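Local coordinates for protein 3-phosphoshikimate 1-carboxyvinyltransferase (PDB 7M0O) that is a glyphosate-tolerant enzyme of the shikimate pathway that probably transfers the enolpyruvyl group of phosphoenolpyruvate to the 5-hydroxyl of shikimate 3-phosphate, at residues 30-35 and 55-60; 218-223 and 244-249; 228-233 and 275-280. All coordinates share one frame; numbering follows the deposited sequence.

In the fold
From the N terminus, contact 1 comes first: it closes a short loop by bringing the turn before helix 34-45 back to strand 56-60, all within one half of the molecule. Much later, contact 2 opens at 218-223, the connection that leaves the sheet of strands 24-28 and 56-60 for helix 223-235 of the other half, and closes at 244-249. Contact 3, which lays helix 223-235 on strand 274-278, starts before that closure, so contacts 2 and 3 cross. They also meet in space: the carbonyl of Leu246 is probably hydrogen-bonded to Thr275 OG1. Contacts 1 and 2 touch where Pro30 packs on Ile219; contacts 1 and 3 stay about 13 Å apart at their nearest atoms.

Contact 1: 30-35 and 55-60; sequences PLRSDD and DTWQVD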
ATOM      1  N   PRO A  30      -1.928   0.102 -13.120  1.00 15.10           N
ATOM      2  CA  PRO A  30      -2.658   0.141 -11.846  1.00 14.99           C
ATOM      3  C   PRO A  30      -3.060  -1.264 -11.406  1.00 12.20           C
ATOM      4  O   PRO A  30      -3.171  -2.192 -12.208  1.00 20.65           O
ATOM      5  CB  PRO A  30      -3.893   0.988 -12.168  1.00 16.32           C
ATOM      6  CG  PRO A  30      -4.149   0.691 -13.608  1.00 22.58           C
ATOM      7  CD  PRO A  30      -2.773   0.585 -14.232  1.00 21.18           C
ATOM      8  N   LEU A  31      -3.255  -1.423 -10.101  1.00 11.31           N
ATOM      9  CA  LEU A  31      -3.775  -2.682  -9.582  1.00 13.44           C
ATOM     10  C   LEU A  31      -5.220  -2.867 -10.036  1.00 13.88           C
ATOM     11  O   LEU A  31      -6.047  -1.955  -9.900  1.00 12.84           O
ATOM     12  CB  LEU A  31      -3.684  -2.706  -8.053  1.00 13.18           C
ATOM     13  CG  LEU A  31      -4.387  -3.881  -7.360  1.00 16.97           C
ATOM     14  CD1 LEU A  31      -3.714  -5.198  -7.720  1.00 15.02           C
ATOM     15  CD2 LEU A  31      -4.448  -3.708  -5.856  1.00 18.11           C
ATOM     16  N   ARG A  32      -5.525  -4.049 -10.574  1.00 13.00           N
ATOM     17  CA  ARG A  32      -6.895  -4.415 -10.909  1.00 15.67           C
ATOM     18  C   ARG A  32      -7.421  -5.313  -9.795  1.00 16.20           C
ATOM     19  O   ARG A  32      -6.998  -6.471  -9.669  1.00 19.06           O
ATOM     20  CB  ARG A  32      -6.958  -5.117 -12.262  1.00 16.55           C
ATOM     21  CG  ARG A  32      -6.847  -4.161 -13.443  1.00 21.51           C
ATOM     22  CD  ARG A  32      -6.961  -4.939 -14.747  1.00 27.56           C
ATOM     23  NE  ARG A  32      -7.132  -4.093 -15.928  1.00 31.54           N
ATOM     24  CZ  ARG A  32      -8.297  -3.889 -16.537  1.00 32.06           C
ATOM     25  NH1 ARG A  32      -9.409  -4.460 -16.080  1.00 30.42           N
ATOM     26  NH2 ARG A  32      -8.351  -3.122 -17.615  1.00 28.16           N
ATOM     27  N   SER A  33      -8.312  -4.770  -8.967  1.00 13.57           N
ATOM     28  CA  SER A  33      -8.982  -5.529  -7.916  1.00 13.74           C
ATOM     29  C   SER A  33     -10.468  -5.216  -7.960  1.00 12.53           C
ATOM     30  O   SER A  33     -10.900  -4.340  -8.710  1.00 14.09           O
ATOM     31  CB  SER A  33      -8.395  -5.192  -6.537  1.00 17.04           C
ATOM     32  OG  SER A  33      -8.706  -3.859  -6.168  1.00 15.10           O
ATOM     33  N   ASP A  34     -11.254  -5.903  -7.117  1.00 18.02           N
ATOM     34  CA  ASP A  34     -12.674  -5.573  -7.035  1.00 12.67           C
ATOM     35  C   ASP A  34     -12.878  -4.137  -6.563  1.00 14.29           C
ATOM     36  O   ASP A  34     -13.778  -3.446  -7.052  1.00 17.09           O
ATOM     37  CB  ASP A  34     -13.421  -6.552  -6.121  1.00 12.58           C
ATOM     38  CG  ASP A  34     -13.560  -7.935  -6.741  1.00 23.89           C
ATOM     39  OD1 ASP A  34     -13.508  -8.052  -7.996  1.00 22.84           O
ATOM     40  OD2 ASP A  34     -13.718  -8.914  -5.972  1.00 29.02           O
ATOM     41  N   ASP A  35     -12.024  -3.655  -5.637  1.00 13.85           N
ATOM     42  CA  ASP A  35     -12.154  -2.280  -5.160  1.00 17.20           C
ATOM     43  C   ASP A  35     -11.865  -1.282  -6.280  1.00 13.72           C
ATOM     44  O   ASP A  35     -12.656  -0.368  -6.519  1.00 17.02           O
ATOM     45  CB  ASP A  35     -11.230  -2.037  -3.957  1.00 18.93           C
ATOM     46  CG  ASP A  35     -11.505  -0.701  -3.233  1.00 21.73           C
ATOM     47  OD1 ASP A  35     -12.379   0.090  -3.660  1.00 22.15           O
ATOM     48  OD2 ASP A  35     -10.847  -0.444  -2.201  1.00 26.49           O
ATOM     49  N   ASP A  55      -3.004  -2.693 -19.649  1.00 14.90           N
ATOM     50  CA  ASP A  55      -1.804  -2.077 -19.094  1.00 18.57           C
ATOM     51  C   ASP A  55      -2.025  -0.681 -18.528  1.00 23.82           C
ATOM     52  O   ASP A  55      -1.287  -0.284 -17.625  1.00 21.36           O
ATOM     53  CB  ASP A  55      -0.701  -1.990 -20.160  1.00 25.65           C
ATOM     54  CG  ASP A  55       0.016  -3.320 -20.383  1.00 35.78           C
ATOM     55  OD1 ASP A  55       0.742  -3.436 -21.397  1.00 41.61           O
ATOM     56  OD2 ASP A  55      -0.144  -4.250 -19.557  1.00 31.33           O
ATOM     57  N   THR A  56      -2.990   0.089 -19.046  1.00 20.05           N
ATOM     58  CA  THR A  56      -3.134   1.499 -18.678  1.00 19.84           C
ATOM     59  C   THR A  56      -4.604   1.873 -18.574  1.00 24.91           C
ATOM     60  O   THR A  56      -5.441   1.388 -19.338  1.00 25.31           O
ATOM     61  CB  THR A  56      -2.467   2.473 -19.690  1.00 20.94           C
ATOM     62  OG1 THR A  56      -3.088   2.352 -20.979  1.00 23.58           O
ATOM     63  CG2 THR A  56      -0.973   2.206 -19.831  1.00 26.87           C
ATOM     64  N   TRP A  57      -4.908   2.767 -17.633  1.00 19.06           N
ATOM     65  CA  TRP A  57      -6.222   3.391 -17.517  1.00 19.56           C
ATOM     66  C   TRP A  57      -6.105   4.863 -17.885  1.00 16.96           C
ATOM     67  O   TRP A  57      -5.132   5.534 -17.514  1.00 18.63           O
ATOM     68  CB  TRP A  57      -6.799   3.267 -16.103  1.00 17.40           C
ATOM     69  CG  TRP A  57      -7.078   1.857 -15.665  1.00 22.86           C
ATOM     70  CD1 TRP A  57      -6.660   0.701 -16.272  1.00 28.29           C
ATOM     71  CD2 TRP A  57      -7.803   1.454 -14.497  1.00 21.24           C
ATOM     72  NE1 TRP A  57      -7.098  -0.392 -15.561  1.00 27.17           N
ATOM     73  CE2 TRP A  57      -7.801   0.046 -14.465  1.00 28.48           C
ATOM     74  CE3 TRP A  57      -8.463   2.151 -13.481  1.00 28.33           C
ATOM     75  CZ2 TRP A  57      -8.440  -0.678 -13.457  1.00 30.60           C
ATOM     76  CZ3 TRP A  57      -9.090   1.431 -12.482  1.00 31.53           C
ATOM     77  CH2 TRP A  57      -9.074   0.033 -12.477  1.00 24.69           C
ATOM     78  N   GLN A  58      -7.103   5.363 -18.606  1.00 17.50           N
ATOM     79  CA  GLN A  58      -7.139   6.738 -19.082  1.00 23.72           C
ATOM     80  C   GLN A  58      -8.354   7.431 -18.479  1.00 14.81           C
ATOM     81  O   GLN A  58      -9.476   6.926 -18.602  1.00 19.84           O
ATOM     82  CB  GLN A  58      -7.212   6.744 -20.605  1.00 25.82           C
ATOM     83  CG  GLN A  58      -6.933   8.045 -21.264  1.00 31.20           C
ATOM     84  CD  GLN A  58      -6.169   7.852 -22.550  1.00 37.42           C
ATOM     85  OE1 GLN A  58      -4.970   7.584 -22.536  1.00 40.08           O
ATOM     86  NE2 GLN A  58      -6.866   7.955 -23.673  1.00 43.17           N
ATOM     87  N   VAL A  59      -8.141   8.564 -17.800  1.00 13.29           N
ATOM     88  CA  VAL A  59      -9.226   9.272 -17.114  1.00 16.17           C
ATOM     89  C   VAL A  59      -9.219  10.732 -17.549  1.00 17.24           C
ATOM     90  O   VAL A  59      -8.207  11.420 -17.392  1.00 16.68           O
ATOM     91  CB  VAL A  59      -9.109   9.185 -15.580  1.00 17.42           C
ATOM     92  CG1 VAL A  59     -10.319   9.858 -14.907  1.00 17.61           C
ATOM     93  CG2 VAL A  59      -8.953   7.725 -15.109  1.00 14.62           C
ATOM     94  N   ASP A  60     -10.348  11.207 -18.074  1.00 18.18           N
ATOM     95  CA  ASP A  60     -10.525  12.631 -18.358  1.00 18.19           C
ATOM     96  C   ASP A  60     -10.855  13.338 -17.055  1.00 17.75           C
ATOM     97  O   ASP A  60     -11.931  13.124 -16.485  1.00 16.58           O
ATOM     98  CB  ASP A  60     -11.645  12.846 -19.369  1.00 19.01           C
ATOM     99  CG  ASP A  60     -11.207  12.595 -20.782  1.00 30.31           C
ATOM    100  OD1 ASP A  60     -10.323  11.735 -20.990  1.00 29.34           O
ATOM    101  OD2 ASP A  60     -11.762  13.253 -21.687  1.00 37.60           O
TER
HETATM  102  O   HOH W   1      -5.345  -2.176 -16.574  1.00 27.36           O
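Pro30 lies on the indole of Trp57, where the turn leading into helix 34-45 folds over strand 56-60. This strand belongs to a mixed four-stranded sheet in one half of the two-domain EPSP synthase fold, and Trp57 also packs on helix 8-20 at Leu15 and on helix 34-45 at Thr36 and Ala40. In the same turn, Leu31 packs against Lys8, a predicted substrate-binding residue.

The apolar part is a CH-pi contact. Pro30 CG stands 3.6 Å from the centroid of the five-membered ring of Trp57, only 4° off the ring normal. Only this CG corner of the proline sits over the pyrrole half of the indole; the rest of its ring slants away, while Pro30 CD comes within 3.8 Å of Asp55 O.

Arg32 supplies the polar part, with its NE at the edge of the indole and in its plane. The guanidinium stands almost upright to the ring, the planes 80° apart, so this is no parallel stack; Trp57 NE1 faces one side of it, 3.6 Å from Arg32 NH2. The extended run from CG to NE carries the group there, and a hydrogen bond from NH2 to the carbonyl of Thr53 holds its far end. One water bridges the Arg32 guanidinium and the indole N-H, accepting from Arg32 NE at 2.7 Å and, in a weak bond, from Trp57 NE1 at 2.7 Å.

Contact 2: 218-223 and 244-249; sequences AIEPDA and PGLGTG
Leu246 reaches across to 218-223 with both methyls. Its CG is turned beside the backbone N and away from the carbonyl carbon (chi1 -71°), which sends the fork toward the other segment. CD2 meets Pro221 O at 3.5 Å and also touches Glu220 CB, while CD1 rests on Ala223, 4.0 Å from its CB. The methyls therefore cover the backbone just ahead of helix 223-235, and an alanine here would probably leave a gap facing Glu220 CB, Pro221 and Ala223, which would lose the methyls that cover them.

Glu220 crosses Leu246 at about a right angle. With chi1 at -73° and the chain extended beyond CG, its aliphatic part slides past the other backbone, CG lying 3.5 Å from Gly245 O. The carboxylate is thereby carried to the loop beyond 249, where OE2 accepts from Leu251 N and OE1 from the side-chain amide of Gln252.

Pro221 presses on the backbone at 244-245, its CG 3.3 Å from Pro244 O. Gly245 has a positive phi of 100°, and a beta carbon on it would run into Pro221 CD, so the close approach of the two segments depends on the missing side chain.

Segment 218-223 leads from strand 216-218 to helix 223-235, consistent with one of the two interdomain crossovers of EPSP synthases. Backbone bonds tie Glu220 to Ser7 and Asp222 to Pro5, and Ile219 packs on helix 8-20. The loop at 244-249 continues from strand 240-244 toward helix 257-263.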
ATOM      1  N   ALA A 218       2.909   6.302 -13.482  1.00 14.92           N
ATOM      2  CA  ALA A 218       3.130   4.868 -13.355  1.00 18.22           C
ATOM      3  C   ALA A 218       2.969   4.439 -11.899  1.00 15.28           C
ATOM      4  O   ALA A 218       3.587   5.028 -10.999  1.00 14.22           O
ATOM      5  CB  ALA A 218       4.528   4.501 -13.860  1.00 16.99           C
ATOM      6  N   ILE A 219       2.159   3.402 -11.683  1.00 14.90           N
ATOM      7  CA  ILE A 219       1.930   2.838 -10.354  1.00 11.17           C
ATOM      8  C   ILE A 219       3.047   1.853 -10.036  1.00  9.89           C
ATOM      9  O   ILE A 219       3.311   0.921 -10.812  1.00 15.73           O
ATOM     10  CB  ILE A 219       0.559   2.146 -10.280  1.00 13.66           C
ATOM     11  CG1 ILE A 219      -0.570   3.137 -10.577  1.00 21.15           C
ATOM     12  CG2 ILE A 219       0.377   1.448  -8.906  1.00 12.20           C
ATOM     13  CD1 ILE A 219      -0.538   4.306  -9.688  1.00 21.85           C
ATOM     14  N   GLU A 220       3.688   2.045  -8.885  1.00 10.13           N
ATOM     15  CA  GLU A 220       4.750   1.126  -8.460  1.00 12.52           C
ATOM     16  C   GLU A 220       4.173  -0.241  -8.098  1.00 11.31           C
ATOM     17  O   GLU A 220       3.116  -0.326  -7.465  1.00 11.70           O
ATOM     18  CB  GLU A 220       5.499   1.670  -7.239  1.00 11.65           C
ATOM     19  CG  GLU A 220       6.411   2.835  -7.514  1.00 15.23           C
ATOM     20  CD  GLU A 220       6.963   3.477  -6.242  1.00 17.36           C
ATOM     21  OE1 GLU A 220       6.982   2.835  -5.155  1.00 15.76           O
ATOM     22  OE2 GLU A 220       7.380   4.647  -6.337  1.00 19.89           O
ATOM     23  N   PRO A 221       4.850  -1.328  -8.468  1.00 10.26           N
ATOM     24  CA  PRO A 221       4.511  -2.626  -7.880  1.00 12.12           C
ATOM     25  C   PRO A 221       4.693  -2.576  -6.371  1.00 12.12           C
ATOM     26  O   PRO A 221       5.529  -1.836  -5.850  1.00 12.13           O
ATOM     27  CB  PRO A 221       5.515  -3.591  -8.530  1.00 12.87           C
ATOM     28  CG  PRO A 221       5.990  -2.866  -9.765  1.00 15.16           C
ATOM     29  CD  PRO A 221       5.947  -1.414  -9.447  1.00 13.55           C
ATOM     30  N   ASP A 222       3.901  -3.369  -5.665  1.00 12.51           N
ATOM     31  CA  ASP A 222       4.038  -3.425  -4.217  1.00 10.09           C
ATOM     32  C   ASP A 222       5.450  -3.872  -3.847  1.00 10.99           C
ATOM     33  O   ASP A 222       5.886  -4.972  -4.205  1.00 11.06           O
ATOM     34  CB  ASP A 222       2.993  -4.366  -3.618  1.00 13.22           C
ATOM     35  CG  ASP A 222       2.898  -4.251  -2.112  1.00 17.12           C
ATOM     36  OD1 ASP A 222       3.863  -4.635  -1.419  1.00 14.30           O
ATOM     37  OD2 ASP A 222       1.846  -3.799  -1.613  1.00 18.40           O
ATOM     38  N   ALA A 223       6.160  -3.006  -3.131  1.00 10.33           N
ATOM     39  CA  ALA A 223       7.556  -3.274  -2.801  1.00  8.94           C
ATOM     40  C   ALA A 223       7.706  -4.287  -1.674  1.00  8.54           C
ATOM     41  O   ALA A 223       8.729  -4.978  -1.598  1.00 11.52           O
ATOM     42  CB  ALA A 223       8.269  -1.968  -2.433  1.00 10.01           C
ATOM     43  N   PRO A 244      10.368  -4.306 -12.816  1.00 13.56           N
ATOM     44  CA  PRO A 244      10.210  -2.996 -13.457  1.00 14.89           C
ATOM     45  C   PRO A 244       9.218  -2.148 -12.677  1.00 10.39           C
ATOM     46  O   PRO A 244       8.201  -2.647 -12.188  1.00 15.33           O
ATOM     47  CB  PRO A 244       9.681  -3.337 -14.859  1.00 13.98           C
ATOM     48  CG  PRO A 244       9.894  -4.818 -15.048  1.00 17.29           C
ATOM     49  CD  PRO A 244       9.848  -5.405 -13.649  1.00 15.41           C
ATOM     50  N   GLY A 245       9.509  -0.855 -12.584  1.00 12.71           N
ATOM     51  CA  GLY A 245       8.634   0.084 -11.909  1.00 16.96           C
ATOM     52  C   GLY A 245       9.061   0.429 -10.503  1.00 18.06           C
ATOM     53  O   GLY A 245       8.477   1.341  -9.896  1.00 15.68           O
ATOM     54  N   LEU A 246      10.045  -0.286  -9.958  1.00 14.60           N
ATOM     55  CA  LEU A 246      10.673   0.056  -8.692  1.00 11.17           C
ATOM     56  C   LEU A 246      12.077   0.531  -9.022  1.00 13.98           C
ATOM     57  O   LEU A 246      12.921  -0.270  -9.441  1.00 12.08           O
ATOM     58  CB  LEU A 246      10.703  -1.144  -7.742  1.00 14.84           C
ATOM     59  CG  LEU A 246       9.373  -1.589  -7.140  1.00 16.35           C
ATOM     60  CD1 LEU A 246       9.593  -2.760  -6.169  1.00 13.72           C
ATOM     61  CD2 LEU A 246       8.671  -0.432  -6.438  1.00 14.87           C
ATOM     62  N   GLY A 247      12.309   1.830  -8.871  1.00 15.04           N
ATOM     63  CA  GLY A 247      13.571   2.430  -9.241  1.00 13.23           C
ATOM     64  C   GLY A 247      14.068   3.414  -8.205  1.00 15.70           C
ATOM     65  O   GLY A 247      13.572   3.436  -7.071  1.00 15.05           O
ATOM     66  N   THR A 248      15.034   4.253  -8.595  1.00 15.94           N
ATOM     67  CA  THR A 248      15.695   5.132  -7.634  0.51 18.38           C
ATOM     68  C   THR A 248      14.723   6.111  -6.990  1.00 19.68           C
ATOM     69  O   THR A 248      14.891   6.472  -5.819  1.00 28.03           O
ATOM     70  CB  THR A 248      16.834   5.911  -8.306  0.51 21.98           C
ATOM     71  OG1 THR A 248      17.656   5.019  -9.067  0.51 21.12           O
ATOM     72  CG2 THR A 248      17.701   6.592  -7.254  0.51 21.65           C
ATOM     73  N   GLY A 249      13.722   6.571  -7.731  1.00 18.89           N
ATOM     74  CA  GLY A 249      12.820   7.531  -7.127  1.00 24.75           C
ATOM     75  C   GLY A 249      11.627   6.919  -6.424  1.00 24.81           C
ATOM     76  O   GLY A 249      10.617   7.599  -6.234  1.00 22.42           O
TER

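Contact 3: 228-233 and 275-280; sequences YFFAAA and TTVRGT
The edge of the Phe230 ring meets Thr275 O, which lies near its plane, 3.7 Å from CE1, a position where the carbonyl oxygen faces the slightly positive C-H rim. Next to it, the far end of the ring meets a methyl, Phe230 CZ standing 3.8 Å from Thr275 CG2. Val277 approaches the same ring obliquely, its CG2 3.6 Å from Phe230 CD1. The CB of Phe230 leaves the helix neither at the strand nor away from it, and chi1 of -73° brings the ring round to these two residues; beyond them it is also packed by Leu255, Val258 and Leu261.

Thr275 splits its branches by character. With OG1 beside the backbone N (chi1 -70°), CG2 falls anti to that N and meets the phenyl ring, while OG1 bonds to the carbonyl of Leu246.

Helix 223-235 here lies against the three-stranded antiparallel sheet of 240-244, 274-278 and 267-270, with 274-278 in the middle: a helix packed on a sheet, as in the alpha/beta domains of EPSP synthases. The axes of helix 228-233 and strand 275-278 approach to 7.4 Å and run 35° from parallel. Alternate strand residues Thr275 and Val277 point at the helix, while Thr276 and Arg278 start off on the far side; the Arg278 guanidinium forms a salt bridge with Glu267.

Val277 CG1 fits against Phe230 O, 3.6 Å away. Nearly a turn later Ala233 CB sits 3.6 Å from Val277 O. The closest backbone approach follows just past the strand end, where Ala233 O is 3.1 Å from Gly279 CA; a beta carbon on Gly279 would collide with that oxygen.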
ATOM      1  N   TYR A 228      10.061 -10.658  -1.319  1.00  9.55           N
ATOM      2  CA  TYR A 228      10.216 -12.107  -1.335  1.00  8.66           C
ATOM      3  C   TYR A 228      10.884 -12.574  -2.614  1.00  8.55           C
ATOM      4  O   TYR A 228      11.671 -13.525  -2.589  1.00 10.33           O
ATOM      5  CB  TYR A 228       8.850 -12.800  -1.167  1.00  9.97           C
ATOM      6  CG  TYR A 228       8.102 -12.200  -0.014  1.00  9.77           C
ATOM      7  CD1 TYR A 228       8.501 -12.456   1.295  1.00 10.37           C
ATOM      8  CD2 TYR A 228       7.041 -11.328  -0.232  1.00 12.01           C
ATOM      9  CE1 TYR A 228       7.845 -11.873   2.360  1.00 10.55           C
ATOM     10  CE2 TYR A 228       6.377 -10.738   0.837  1.00 10.88           C
ATOM     11  CZ  TYR A 228       6.793 -11.011   2.116  1.00 13.99           C
ATOM     12  OH  TYR A 228       6.146 -10.410   3.165  1.00  8.88           O
ATOM     13  N   PHE A 229      10.622 -11.889  -3.728  1.00  9.44           N
ATOM     14  CA  PHE A 229      11.202 -12.306  -4.995  1.00  9.84           C
ATOM     15  C   PHE A 229      12.656 -11.840  -5.089  1.00  9.77           C
ATOM     16  O   PHE A 229      13.525 -12.600  -5.528  1.00  9.42           O
ATOM     17  CB  PHE A 229      10.314 -11.800  -6.147  1.00 11.33           C
ATOM     18  CG  PHE A 229       8.924 -12.416  -6.141  1.00 10.43           C
ATOM     19  CD1 PHE A 229       8.614 -13.479  -6.974  1.00 13.29           C
ATOM     20  CD2 PHE A 229       7.962 -11.986  -5.241  1.00 11.40           C
ATOM     21  CE1 PHE A 229       7.350 -14.076  -6.936  1.00 15.15           C
ATOM     22  CE2 PHE A 229       6.719 -12.587  -5.179  1.00 10.52           C
ATOM     23  CZ  PHE A 229       6.408 -13.639  -6.039  1.00 11.70           C
ATOM     24  N   PHE A 230      12.945 -10.639  -4.575  1.00  8.91           N
ATOM     25  CA  PHE A 230      14.323 -10.174  -4.452  1.00 10.02           C
ATOM     26  C   PHE A 230      15.146 -11.107  -3.553  1.00  8.76           C
ATOM     27  O   PHE A 230      16.299 -11.423  -3.866  1.00 10.39           O
ATOM     28  CB  PHE A 230      14.352  -8.749  -3.889  1.00  8.46           C
ATOM     29  CG  PHE A 230      13.912  -7.657  -4.851  1.00 10.57           C
ATOM     30  CD1 PHE A 230      14.232  -7.687  -6.201  1.00 12.52           C
ATOM     31  CD2 PHE A 230      13.219  -6.568  -4.370  1.00 12.37           C
ATOM     32  CE1 PHE A 230      13.832  -6.638  -7.051  1.00 12.83           C
ATOM     33  CE2 PHE A 230      12.828  -5.517  -5.205  1.00 13.96           C
ATOM     34  CZ  PHE A 230      13.138  -5.557  -6.540  1.00 14.02           C
ATOM     35  N   ALA A 231      14.581 -11.530  -2.411  1.00  8.58           N
ATOM     36  CA  ALA A 231      15.290 -12.429  -1.493  1.00  8.80           C
ATOM     37  C   ALA A 231      15.593 -13.782  -2.131  1.00 11.30           C
ATOM     38  O   ALA A 231      16.684 -14.341  -1.932  1.00 11.02           O
ATOM     39  CB  ALA A 231      14.470 -12.635  -0.220  1.00 11.70           C
ATOM     40  N   ALA A 232      14.631 -14.339  -2.864  1.00 11.65           N
ATOM     41  CA  ALA A 232      14.859 -15.602  -3.569  1.00  9.53           C
ATOM     42  C   ALA A 232      16.061 -15.499  -4.507  1.00  7.77           C
ATOM     43  O   ALA A 232      16.885 -16.425  -4.591  1.00 11.24           O
ATOM     44  CB  ALA A 232      13.599 -15.992  -4.349  1.00  8.44           C
ATOM     45  N   ALA A 233      16.202 -14.361  -5.199  1.00 10.69           N
ATOM     46  CA  ALA A 233      17.339 -14.197  -6.098  1.00 10.46           C
ATOM     47  C   ALA A 233      18.648 -14.092  -5.324  1.00 12.85           C
ATOM     48  O   ALA A 233      19.657 -14.678  -5.722  1.00 10.37           O
ATOM     49  CB  ALA A 233      17.136 -12.967  -6.984  1.00 12.65           C
ATOM     50  N   THR A 275      14.643  -2.394 -10.825  1.00  9.46           N
ATOM     51  CA  THR A 275      15.640  -2.873  -9.869  1.00 12.95           C
ATOM     52  C   THR A 275      15.935  -4.332 -10.145  1.00  8.73           C
ATOM     53  O   THR A 275      15.010  -5.144 -10.221  1.00 10.41           O
ATOM     54  CB  THR A 275      15.158  -2.721  -8.411  1.00  9.18           C
ATOM     55  OG1 THR A 275      15.123  -1.334  -8.076  1.00 11.94           O
ATOM     56  CG2 THR A 275      16.129  -3.399  -7.420  1.00 12.24           C
ATOM     57  N   THR A 276      17.222  -4.673 -10.246  1.00  9.52           N
ATOM     58  CA  THR A 276      17.655  -6.044 -10.488  1.00 11.94           C
ATOM     59  C   THR A 276      18.470  -6.541  -9.300  1.00 10.35           C
ATOM     60  O   THR A 276      19.386  -5.848  -8.848  1.00 12.32           O
ATOM     61  CB  THR A 276      18.499  -6.129 -11.769  1.00 12.34           C
ATOM     62  OG1 THR A 276      17.736  -5.645 -12.889  1.00 14.02           O
ATOM     63  CG2 THR A 276      18.913  -7.569 -12.027  1.00 13.25           C
ATOM     64  N   VAL A 277      18.142  -7.737  -8.792  1.00  8.82           N
ATOM     65  CA  VAL A 277      18.938  -8.407  -7.765  1.00  7.76           C
ATOM     66  C   VAL A 277      19.466  -9.708  -8.355  1.00 10.34           C
ATOM     67  O   VAL A 277      18.715 -10.454  -8.985  1.00 10.63           O
ATOM     68  CB  VAL A 277      18.113  -8.669  -6.493  1.00  9.78           C
ATOM     69  CG1 VAL A 277      18.897  -9.552  -5.528  1.00  9.61           C
ATOM     70  CG2 VAL A 277      17.771  -7.333  -5.836  1.00  9.33           C
ATOM     71  N   ARG A 278      20.763  -9.961  -8.182  1.00 10.02           N
ATOM     72  CA  ARG A 278      21.391 -11.176  -8.691  1.00 13.13           C
ATOM     73  C   ARG A 278      22.139 -11.859  -7.554  1.00  8.94           C
ATOM     74  O   ARG A 278      22.964 -11.225  -6.891  1.00 11.57           O
ATOM     75  CB  ARG A 278      22.355 -10.863  -9.846  1.00 15.44           C
ATOM     76  CG  ARG A 278      23.012 -12.093 -10.450  1.00 18.01           C
ATOM     77  CD  ARG A 278      23.983 -11.717 -11.578  1.00 21.95           C
ATOM     78  NE  ARG A 278      23.304 -11.001 -12.651  1.00 34.58           N
ATOM     79  CZ  ARG A 278      23.392  -9.691 -12.850  1.00 34.37           C
ATOM     80  NH1 ARG A 278      24.134  -8.938 -12.042  1.00 43.22           N
ATOM     81  NH2 ARG A 278      22.727  -9.132 -13.854  1.00 32.07           N
ATOM     82  N   GLY A 279      21.859 -13.146  -7.346  1.00 10.65           N
ATOM     83  CA  GLY A 279      22.591 -13.914  -6.343  1.00 11.39           C
ATOM     84  C   GLY A 279      24.021 -14.203  -6.785  1.00 14.67           C
ATOM     85  O   GLY A 279      24.288 -14.506  -7.950  1.00 15.08           O
ATOM     86  N   THR A 280      24.950 -14.106  -5.836  1.00 12.57           N
ATOM     87  CA  THR A 280      26.367 -14.317  -6.111  1.00 13.35           C
ATOM     88  C   THR A 280      26.909 -15.557  -5.422  1.00 19.86           C
ATOM     89  O   THR A 280      28.067 -15.915  -5.654  1.00 23.89           O
ATOM     90  CB  THR A 280      27.191 -13.101  -5.681  1.00 19.71           C
ATOM     91  OG1 THR A 280      27.163 -12.979  -4.257  1.00 21.49           O
ATOM     92  CG2 THR A 280      26.637 -11.836  -6.311  1.00 15.44           C
TER